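Local coordinates for protein malate dehydrogenase (Picrophilus torridus, PDB 4BGV) that probably catalyses the reversible, NAD-dependent oxidation of malate to oxaloacetate, a step of the tricarboxylic acid cycle, at residues I120-N125 and I129-I134; I103-G108 and D317-N322; Y258-H263 and V269-I274. All coordinates share one frame; numbering follows the deposited sequence.

Contact 1 of 3, residues I120-N125 and I129-I134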
loop_
_atom_site.group_PDB
_atom_site.type_symbol
_atom_site.label_atom_id
_atom_site.label_comp_id
_atom_site.label_asym_id
_atom_site.label_seq_id
_atom_site.Cartn_x
_atom_site.Cartn_y
_atom_site.Cartn_z
ATOM N N ILE A 120 -8.833 4.978 -24.437
ATOM C CA ILE A 120 -8.091 3.796 -24.860
ATOM C C ILE A 120 -6.610 3.943 -24.568
ATOM O O ILE A 120 -6.021 4.982 -24.858
ATOM C CB ILE A 120 -8.263 3.537 -26.385
ATOM C CG1 ILE A 120 -9.720 3.786 -26.811
ATOM C CG2 ILE A 120 -7.771 2.119 -26.750
ATOM C CD1 ILE A 120 -10.749 2.863 -26.113
ATOM N N VAL A 121 -6.015 2.901 -23.987
ATOM C CA VAL A 121 -4.559 2.816 -23.817
ATOM C C VAL A 121 -4.057 1.682 -24.699
ATOM O O VAL A 121 -4.340 0.504 -24.445
ATOM C CB VAL A 121 -4.156 2.563 -22.343
ATOM C CG1 VAL A 121 -2.654 2.279 -22.237
ATOM C CG2 VAL A 121 -4.536 3.783 -21.471
ATOM N N VAL A 122 -3.322 2.043 -25.750
ATOM C CA VAL A 122 -2.874 1.068 -26.741
ATOM C C VAL A 122 -1.450 0.625 -26.432
ATOM O O VAL A 122 -0.570 1.459 -26.258
ATOM C CB VAL A 122 -2.947 1.659 -28.174
ATOM C CG1 VAL A 122 -2.560 0.611 -29.213
ATOM C CG2 VAL A 122 -4.351 2.174 -28.447
ATOM N N VAL A 123 -1.239 -0.691 -26.370
ATOM C CA VAL A 123 0.037 -1.271 -25.949
ATOM C C VAL A 123 0.775 -1.962 -27.093
ATOM O O VAL A 123 2.001 -1.948 -27.150
ATOM C CB VAL A 123 -0.194 -2.311 -24.839
ATOM C CG1 VAL A 123 1.100 -3.098 -24.510
ATOM C CG2 VAL A 123 -0.791 -1.638 -23.591
ATOM N N THR A 124 0.018 -2.588 -27.981
ATOM C CA THR A 124 0.576 -3.287 -29.141
ATOM C C THR A 124 1.662 -2.458 -29.861
ATOM O O THR A 124 1.428 -1.312 -30.244
ATOM C CB THR A 124 -0.564 -3.649 -30.123
ATOM O OG1 THR A 124 -1.639 -4.284 -29.404
ATOM C CG2 THR A 124 -0.069 -4.588 -31.220
ATOM N N ASN A 125 2.852 -3.029 -30.024
ATOM C CA ASN A 125 4.004 -2.298 -30.571
ATOM C C ASN A 125 4.071 -2.332 -32.113
ATOM O O ASN A 125 3.748 -3.345 -32.723
ATOM C CB ASN A 125 5.303 -2.838 -29.944
ATOM C CG ASN A 125 6.564 -2.208 -30.531
ATOM O OD1 ASN A 125 6.988 -1.125 -30.118
ATOM N ND2 ASN A 125 7.183 -2.901 -31.485
ATOM N N ILE A 129 1.933 3.910 -33.918
ATOM C CA ILE A 129 1.204 3.506 -35.126
ATOM C C ILE A 129 -0.080 2.747 -34.787
ATOM O O ILE A 129 -1.108 2.926 -35.446
ATOM C CB ILE A 129 2.062 2.628 -36.086
ATOM C CG1 ILE A 129 3.471 3.198 -36.219
ATOM C CG2 ILE A 129 1.376 2.476 -37.461
ATOM C CD1 ILE A 129 3.520 4.687 -36.635
ATOM N N MET A 130 -0.019 1.869 -33.794
ATOM C CA MET A 130 -1.199 1.094 -33.413
ATOM C C MET A 130 -2.285 1.982 -32.801
ATOM O O MET A 130 -3.468 1.718 -32.997
ATOM C CB MET A 130 -0.841 -0.072 -32.483
ATOM C CG MET A 130 0.059 -1.115 -33.140
ATOM S SD MET A 130 -0.528 -1.683 -34.747
ATOM C CE MET A 130 0.994 -1.689 -35.681
ATOM N N ALA A 131 -1.887 3.032 -32.078
ATOM C CA ALA A 131 -2.844 4.028 -31.605
ATOM C C ALA A 131 -3.487 4.762 -32.780
ATOM O O ALA A 131 -4.687 5.036 -32.787
ATOM C CB ALA A 131 -2.169 5.031 -30.642
ATOM N N TYR A 132 -2.673 5.093 -33.776
ATOM C CA TYR A 132 -3.180 5.715 -34.997
ATOM C C TYR A 132 -4.208 4.809 -35.673
ATOM O O TYR A 132 -5.283 5.262 -36.066
ATOM C CB TYR A 132 -2.014 6.046 -35.929
ATOM C CG TYR A 132 -2.390 6.800 -37.182
ATOM C CD1 TYR A 132 -3.053 8.032 -37.119
ATOM C CD2 TYR A 132 -2.080 6.289 -38.428
ATOM C CE1 TYR A 132 -3.394 8.720 -38.275
ATOM C CE2 TYR A 132 -2.411 6.966 -39.583
ATOM C CZ TYR A 132 -3.063 8.178 -39.503
ATOM O OH TYR A 132 -3.381 8.832 -40.666
ATOM N N ALA A 133 -3.909 3.515 -35.750
ATOM C CA ALA A 133 -4.860 2.565 -36.322
ATOM C C ALA A 133 -6.152 2.477 -35.500
ATOM O O ALA A 133 -7.249 2.406 -36.058
ATOM C CB ALA A 133 -4.221 1.185 -36.467
ATOM N N ILE A 134 -6.020 2.464 -34.178
ATOM C CA ILE A 134 -7.201 2.412 -33.310
ATOM C C ILE A 134 -8.078 3.647 -33.552
ATOM O O ILE A 134 -9.310 3.550 -33.610
ATOM C CB ILE A 134 -6.808 2.276 -31.819
ATOM C CG1 ILE A 134 -6.286 0.860 -31.522
ATOM C CG2 ILE A 134 -7.995 2.601 -30.890
ATOM C CD1 ILE A 134 -7.360 -0.263 -31.603
#

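Contact 2 of 3, residues I103-G108 and D317-N322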
loop_
_atom_site.group_PDB
_atom_site.type_symbol
_atom_site.label_atom_id
_atom_site.label_comp_id
_atom_site.label_asym_id
_atom_site.label_seq_id
_atom_site.Cartn_x
_atom_site.Cartn_y
_atom_site.Cartn_z
ATOM N N ILE A 103 -5.283 -6.168 -36.928
ATOM C CA ILE A 103 -5.843 -6.508 -35.624
ATOM C C ILE A 103 -6.409 -5.254 -34.939
ATOM O O ILE A 103 -7.509 -5.284 -34.384
ATOM C CB ILE A 103 -4.789 -7.210 -34.732
ATOM C CG1 ILE A 103 -4.406 -8.564 -35.339
ATOM C CG2 ILE A 103 -5.314 -7.412 -33.322
ATOM C CD1 ILE A 103 -3.178 -9.192 -34.713
ATOM N N MET A 104 -5.685 -4.142 -35.022
ATOM C CA MET A 104 -6.160 -2.893 -34.426
ATOM C C MET A 104 -7.433 -2.421 -35.116
ATOM O O MET A 104 -8.328 -1.884 -34.463
ATOM C CB MET A 104 -5.095 -1.782 -34.508
ATOM C CG MET A 104 -3.802 -2.051 -33.735
ATOM S SD MET A 104 -4.039 -2.296 -31.959
ATOM C CE MET A 104 -4.055 -4.080 -31.874
ATOM N N LYS A 105 -7.506 -2.611 -36.433
ATOM C CA LYS A 105 -8.692 -2.213 -37.185
ATOM C C LYS A 105 -9.932 -2.948 -36.656
ATOM O O LYS A 105 -10.946 -2.320 -36.353
ATOM C CB LYS A 105 -8.508 -2.414 -38.705
ATOM C CG LYS A 105 -9.682 -1.896 -39.540
ATOM C CD LYS A 105 -9.327 -1.774 -41.034
ATOM C CE LYS A 105 -10.498 -1.207 -41.853
ATOM N NZ LYS A 105 -11.693 -2.110 -41.847
ATOM N N SER A 106 -9.845 -4.266 -36.516
ATOM C CA SER A 106 -10.991 -5.025 -36.030
ATOM C C SER A 106 -11.274 -4.759 -34.548
ATOM O O SER A 106 -12.437 -4.692 -34.141
ATOM C CB SER A 106 -10.835 -6.528 -36.305
ATOM O OG SER A 106 -9.832 -7.095 -35.485
ATOM N N VAL A 107 -10.222 -4.614 -33.740
ATOM C CA VAL A 107 -10.412 -4.238 -32.339
ATOM C C VAL A 107 -11.083 -2.871 -32.220
ATOM O O VAL A 107 -12.032 -2.704 -31.448
ATOM C CB VAL A 107 -9.096 -4.279 -31.521
ATOM C CG1 VAL A 107 -9.253 -3.536 -30.205
ATOM C CG2 VAL A 107 -8.684 -5.729 -31.253
ATOM N N GLY A 108 -10.609 -1.903 -33.002
ATOM C CA GLY A 108 -11.179 -0.563 -32.975
ATOM C C GLY A 108 -12.627 -0.527 -33.428
ATOM O O GLY A 108 -13.441 0.245 -32.904
ATOM N N ASP A 317 -2.494 3.408 -46.078
ATOM C CA ASP A 317 -2.604 2.545 -47.247
ATOM C C ASP A 317 -3.386 1.270 -46.943
ATOM O O ASP A 317 -4.247 0.867 -47.728
ATOM C CB ASP A 317 -1.212 2.209 -47.796
ATOM C CG ASP A 317 -1.261 1.229 -48.946
ATOM O OD1 ASP A 317 -1.570 1.647 -50.086
ATOM O OD2 ASP A 317 -0.975 0.034 -48.712
ATOM N N TYR A 318 -3.093 0.639 -45.806
ATOM C CA TYR A 318 -3.852 -0.537 -45.390
ATOM C C TYR A 318 -5.342 -0.222 -45.280
ATOM O O TYR A 318 -6.173 -0.970 -45.791
ATOM C CB TYR A 318 -3.342 -1.097 -44.056
ATOM C CG TYR A 318 -4.077 -2.345 -43.608
ATOM C CD1 TYR A 318 -3.672 -3.600 -44.038
ATOM C CD2 TYR A 318 -5.175 -2.266 -42.753
ATOM C CE1 TYR A 318 -4.340 -4.744 -43.636
ATOM C CE2 TYR A 318 -5.851 -3.402 -42.345
ATOM C CZ TYR A 318 -5.429 -4.638 -42.785
ATOM O OH TYR A 318 -6.090 -5.774 -42.385
ATOM N N PHE A 319 -5.674 0.874 -44.601
ATOM C CA PHE A 319 -7.075 1.250 -44.413
ATOM C C PHE A 319 -7.746 1.566 -45.749
ATOM O O PHE A 319 -8.904 1.210 -45.976
ATOM C CB PHE A 319 -7.210 2.433 -43.446
ATOM C CG PHE A 319 -7.317 2.029 -41.995
ATOM C CD1 PHE A 319 -6.186 1.679 -41.271
ATOM C CD2 PHE A 319 -8.549 2.011 -41.358
ATOM C CE1 PHE A 319 -6.280 1.312 -39.942
ATOM C CE2 PHE A 319 -8.655 1.646 -40.019
ATOM C CZ PHE A 319 -7.517 1.293 -39.311
ATOM N N ALA A 320 -7.006 2.226 -46.634
ATOM C CA ALA A 320 -7.520 2.552 -47.958
ATOM C C ALA A 320 -7.817 1.293 -48.771
ATOM O O ALA A 320 -8.780 1.260 -49.534
ATOM C CB ALA A 320 -6.538 3.444 -48.703
ATOM N N LYS A 321 -6.991 0.261 -48.599
ATOM C CA LYS A 321 -7.126 -0.985 -49.353
ATOM C C LYS A 321 -8.199 -1.904 -48.768
ATOM O O LYS A 321 -8.622 -2.864 -49.411
ATOM C CB LYS A 321 -5.793 -1.740 -49.388
ATOM C CG LYS A 321 -4.697 -1.103 -50.237
ATOM C CD LYS A 321 -3.439 -1.976 -50.197
ATOM C CE LYS A 321 -2.285 -1.391 -51.007
ATOM N NZ LYS A 321 -2.595 -1.219 -52.451
ATOM N N ASN A 322 -8.632 -1.620 -47.546
ATOM C CA ASN A 322 -9.610 -2.481 -46.886
ATOM C C ASN A 322 -10.865 -1.734 -46.452
ATOM O O ASN A 322 -11.307 -1.856 -45.312
ATOM C CB ASN A 322 -8.966 -3.230 -45.717
ATOM C CG ASN A 322 -7.948 -4.257 -46.184
ATOM O OD1 ASN A 322 -8.310 -5.368 -46.584
ATOM N ND2 ASN A 322 -6.672 -3.888 -46.157
#

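Contact 3 of 3, residues Y258-H263 and V269-I274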
loop_
_atom_site.group_PDB
_atom_site.type_symbol
_atom_site.label_atom_id
_atom_site.label_comp_id
_atom_site.label_asym_id
_atom_site.label_seq_id
_atom_site.Cartn_x
_atom_site.Cartn_y
_atom_site.Cartn_z
ATOM N N TYR A 258 -1.841 12.164 -30.091
ATOM C CA TYR A 258 -2.195 12.773 -31.361
ATOM C C TYR A 258 -1.757 14.233 -31.405
ATOM O O TYR A 258 -2.147 15.020 -30.547
ATOM C CB TYR A 258 -3.707 12.691 -31.530
ATOM C CG TYR A 258 -4.216 12.986 -32.914
ATOM C CD1 TYR A 258 -3.907 12.148 -33.981
ATOM C CD2 TYR A 258 -5.038 14.078 -33.155
ATOM C CE1 TYR A 258 -4.396 12.397 -35.252
ATOM C CE2 TYR A 258 -5.545 14.320 -34.421
ATOM C CZ TYR A 258 -5.207 13.489 -35.463
ATOM O OH TYR A 258 -5.692 13.741 -36.722
ATOM N N ILE A 259 -0.956 14.583 -32.410
ATOM C CA ILE A 259 -0.379 15.925 -32.540
ATOM C C ILE A 259 -1.130 16.735 -33.598
ATOM O O ILE A 259 -1.227 16.305 -34.754
ATOM C CB ILE A 259 1.112 15.836 -32.966
ATOM C CG1 ILE A 259 1.854 14.821 -32.093
ATOM C CG2 ILE A 259 1.782 17.228 -32.934
ATOM C CD1 ILE A 259 1.963 15.221 -30.600
ATOM N N THR A 260 -1.683 17.882 -33.200
ATOM C CA THR A 260 -2.393 18.773 -34.121
ATOM C C THR A 260 -2.231 20.220 -33.724
ATOM O O THR A 260 -1.687 20.523 -32.670
ATOM C CB THR A 260 -3.911 18.549 -34.127
ATOM O OG1 THR A 260 -4.423 18.653 -32.792
ATOM C CG2 THR A 260 -4.251 17.227 -34.706
ATOM N N GLY A 261 -2.723 21.114 -34.579
ATOM C CA GLY A 261 -2.789 22.530 -34.261
ATOM C C GLY A 261 -1.429 23.098 -33.934
ATOM O O GLY A 261 -0.457 22.834 -34.638
ATOM N N GLU A 262 -1.348 23.856 -32.846
ATOM C CA GLU A 262 -0.109 24.554 -32.532
ATOM C C GLU A 262 1.012 23.588 -32.171
ATOM O O GLU A 262 2.180 23.899 -32.366
ATOM C CB GLU A 262 -0.322 25.598 -31.436
ATOM C CG GLU A 262 0.526 26.853 -31.614
ATOM C CD GLU A 262 0.064 27.746 -32.770
ATOM O OE1 GLU A 262 -0.798 27.327 -33.576
ATOM O OE2 GLU A 262 0.570 28.883 -32.869
ATOM N N HIS A 263 0.651 22.406 -31.670
ATOM C CA HIS A 263 1.646 21.398 -31.316
ATOM C C HIS A 263 2.441 20.883 -32.521
ATOM O O HIS A 263 3.571 20.426 -32.370
ATOM C CB HIS A 263 0.986 20.230 -30.574
ATOM C CG HIS A 263 0.274 20.645 -29.328
ATOM N ND1 HIS A 263 0.931 21.211 -28.254
ATOM C CD2 HIS A 263 -1.033 20.585 -28.982
ATOM C CE1 HIS A 263 0.057 21.480 -27.299
ATOM N NE2 HIS A 263 -1.142 21.117 -27.719
ATOM N N VAL A 269 5.079 17.141 -36.877
ATOM C CA VAL A 269 4.170 16.167 -37.463
ATOM C C VAL A 269 2.775 16.715 -37.334
ATOM O O VAL A 269 2.489 17.501 -36.419
ATOM C CB VAL A 269 4.193 14.800 -36.743
ATOM C CG1 VAL A 269 5.453 14.046 -37.068
ATOM C CG2 VAL A 269 4.041 14.976 -35.224
ATOM N N ASN A 270 1.896 16.299 -38.235
ATOM C CA ASN A 270 0.507 16.709 -38.119
ATOM C C ASN A 270 -0.454 15.548 -38.333
ATOM O O ASN A 270 -0.313 14.772 -39.284
ATOM C CB ASN A 270 0.203 17.855 -39.083
ATOM C CG ASN A 270 -1.174 18.444 -38.867
ATOM O OD1 ASN A 270 -1.476 18.978 -37.794
ATOM N ND2 ASN A 270 -2.022 18.357 -39.891
ATOM N N ASN A 271 -1.432 15.458 -37.442
ATOM C CA ASN A 271 -2.465 14.430 -37.488
ATOM C C ASN A 271 -1.915 13.012 -37.436
ATOM O O ASN A 271 -2.409 12.133 -38.136
ATOM C CB ASN A 271 -3.342 14.600 -38.715
ATOM C CG ASN A 271 -3.852 16.002 -38.856
ATOM O OD1 ASN A 271 -3.772 16.602 -39.932
ATOM N ND2 ASN A 271 -4.353 16.554 -37.762
ATOM N N LEU A 272 -0.881 12.823 -36.622
ATOM C CA LEU A 272 -0.281 11.513 -36.357
ATOM C C LEU A 272 -0.082 11.377 -34.854
ATOM O O LEU A 272 -0.115 12.379 -34.132
ATOM C CB LEU A 272 1.083 11.400 -37.044
ATOM C CG LEU A 272 1.086 11.439 -38.567
ATOM C CD1 LEU A 272 2.467 11.146 -39.097
ATOM C CD2 LEU A 272 0.074 10.437 -39.087
ATOM N N PHE A 273 0.110 10.143 -34.384
ATOM C CA PHE A 273 0.490 9.884 -32.988
ATOM C C PHE A 273 2.011 9.746 -32.853
ATOM O O PHE A 273 2.645 9.069 -33.658
ATOM C CB PHE A 273 -0.154 8.594 -32.482
ATOM C CG PHE A 273 -1.620 8.714 -32.165
ATOM C CD1 PHE A 273 -2.560 8.776 -33.182
ATOM C CD2 PHE A 273 -2.061 8.700 -30.842
ATOM C CE1 PHE A 273 -3.924 8.855 -32.894
ATOM C CE2 PHE A 273 -3.417 8.769 -30.545
ATOM C CZ PHE A 273 -4.348 8.861 -31.573
ATOM N N ILE A 274 2.596 10.387 -31.842
ATOM C CA ILE A 274 4.016 10.205 -31.556
ATOM C C ILE A 274 4.263 10.469 -30.062
ATOM O O ILE A 274 3.474 11.158 -29.415
ATOM C CB ILE A 274 4.903 11.115 -32.475
ATOM C CG1 ILE A 274 6.367 10.650 -32.480
ATOM C CG2 ILE A 274 4.753 12.589 -32.102
ATOM C CD1 ILE A 274 7.171 11.200 -33.685
HETATM O O HOH W 1 -3.614 21.009 -37.316
#

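Contact 1 of 3, residues I120-N125 and I129-I134
V122 packs its two methyls against three residues of helix 127-138. CG1, held anti to the backbone N (chi1 -177°), reaches CB of M130 at 3.8 Å and borders the backbone N of A131, while CG2 lies 3.9 Å from CG1 of I134, the two side chains running past each other in opposite directions. Two residues earlier in the strand, I120 adds a looser methyl contact, its CG2 4.2 Å from CG2 of I134. Beyond the strand's end, T124 crosses M130 at about a right angle: its CG2 is 4.0 Å from M130 CG, and its carbonyl O comes within 3.2 Å of that same CG.

In the next shell, L97, I101 and M104 of helix 93-114 pack on M130, and the OG1 of T124 is hydrogen-bonded to the O of A83. The arrangement is the strand-to-helix half of the beta-alpha-beta unit that continues into strand 145-147 of the Rossmann-type domain. The same loop carries V123, T124 and N125, which by similarity bind NAD; N125, also a probable substrate ligand, lies beside H180, the probable proton acceptor.

Between the segments the chemistry is almost wholly apolar, so the helix is held on the strand here by van der Waals packing, without a directional bond between the segments.

Contact 2 of 3, residues I103-G108 and D317-N322
K105 lays its aliphatic chain over one face of the F319 ring, the two side chains sliding past each other in opposite directions. CD is the atom set over the face, 4.0 Å from the ring centroid and 24° off the normal, displaced toward the rim; this is a CH-pi contact. CG and CE follow the same ring, CG 3.7 Å from CE2 of F319 and CE 3.8 Å from its CD2. The ring of Y318 is turned differently: it offers K105 its edge, with CE2 4.1 Å from the lysine CD. One methylene thus meets the face of one aromatic and the rim of another.

With CG anti to the backbone N (chi1 -175°), the lysine chain runs extended as far as CE, and the bend at chi4 then brings NZ 3.5 Å from the backbone O of N322, a weak hydrogen bond. The stronger partner of NZ is E109, one helical turn further on, which forms a salt bridge with it. N322 is itself folded back on the helix end: its ND2 donates to the O of Y318 (3.0 Å, 160°) and at the same time sits over the centre of one face of the Y318 ring, 3.5 Å above the plane.

Were K105 replaced by an alanine, the face of F319 would probably lose its methylene cover and E109 its positively charged partner.

The contact joins helix 93-114 of the NAD-binding domain to the last turn of the C-terminal helix 295-321, at the surface; F319 also touches I101 and K136. Apolar and charged roles are divided along one side chain: the methylenes pair with the aromatic rings, while the ammonium group is salt-bridged to the carboxylate of E109 and bonds only weakly to the N322 carbonyl.

Contact 3 of 3, residues Y258-H263 and V269-I274
The F273 ring carries Y258 on one face: CB of the tyrosine stands 4.0 Å from the centroid, 14° off the normal, in a CH-pi contact, and the backbone N of Y258 lies over the same face. The two rings themselves meet obliquely, planes at 53°, with CD1 of Y258 3.5 Å from CE1 of F273. From there the tyrosine, its CG anti to the backbone N, extends along the neighbouring segment until its OH reaches N271, 3.2 Å from CB. The N271 amide gives that hydroxyl a weak, bent bond from ND2. Y135 of helix 127-138 adds another aromatic ring beside Y258.

Beneath this pair runs an antiparallel connection. Y258 and F273 form a non-hydrogen-bonded pair; beside it the N of I259 donates to the O of L272 (2.9 Å, 167°), and the O of I259 accepts from the N of N271. N271 has left-handed backbone angles, where the chain turns into strand 272-281. Away from the tyrosine, I259 packs its CB 3.8 Å from CG2 of V269 and its CG1 3.7 Å from CG2 of I274. Helix 295-321 backs this apolar cluster, with V305 on V269 and with W301 and V308 on I274.

The end toward the connecting helix is polar. A water accepts from the N of G261 and donates to OD1 of N270, which also bonds to OG of S264.

Strands 251-259 and 272-281 of the C-terminal domain, connected through the short helix 262-267, are thereby paired. Directional backbone bonds set their alignment, an aromatic pair and a branched aliphatic cluster fill the two sides, and a water bridges G261 and N270 at the polar end; the weak amide-hydroxyl bond probably adds little.

How the contacts relate
Following the chain from the N terminus, the first segment of any contact is 103-108, on helix 93-114; its residues meet their partner only at 317-322, so contact 2 closes a loop of more than two hundred residues. Within that loop lie the two local closures, one after the other: contact 1, strand to following helix, and contact 3, strand to strand. Contacts 1 and 2 touch where M104 packs on T124, M130 and I134, and where F319 meets A133. Contact 3 reaches contact 1 through F273 on A131 and Y132, whereas contacts 2 and 3 stay about 10 Å apart at their nearest atoms. Helix 127-138, part of the NAD-binding domain, thus packs against strand 272-281 and helix 295-321.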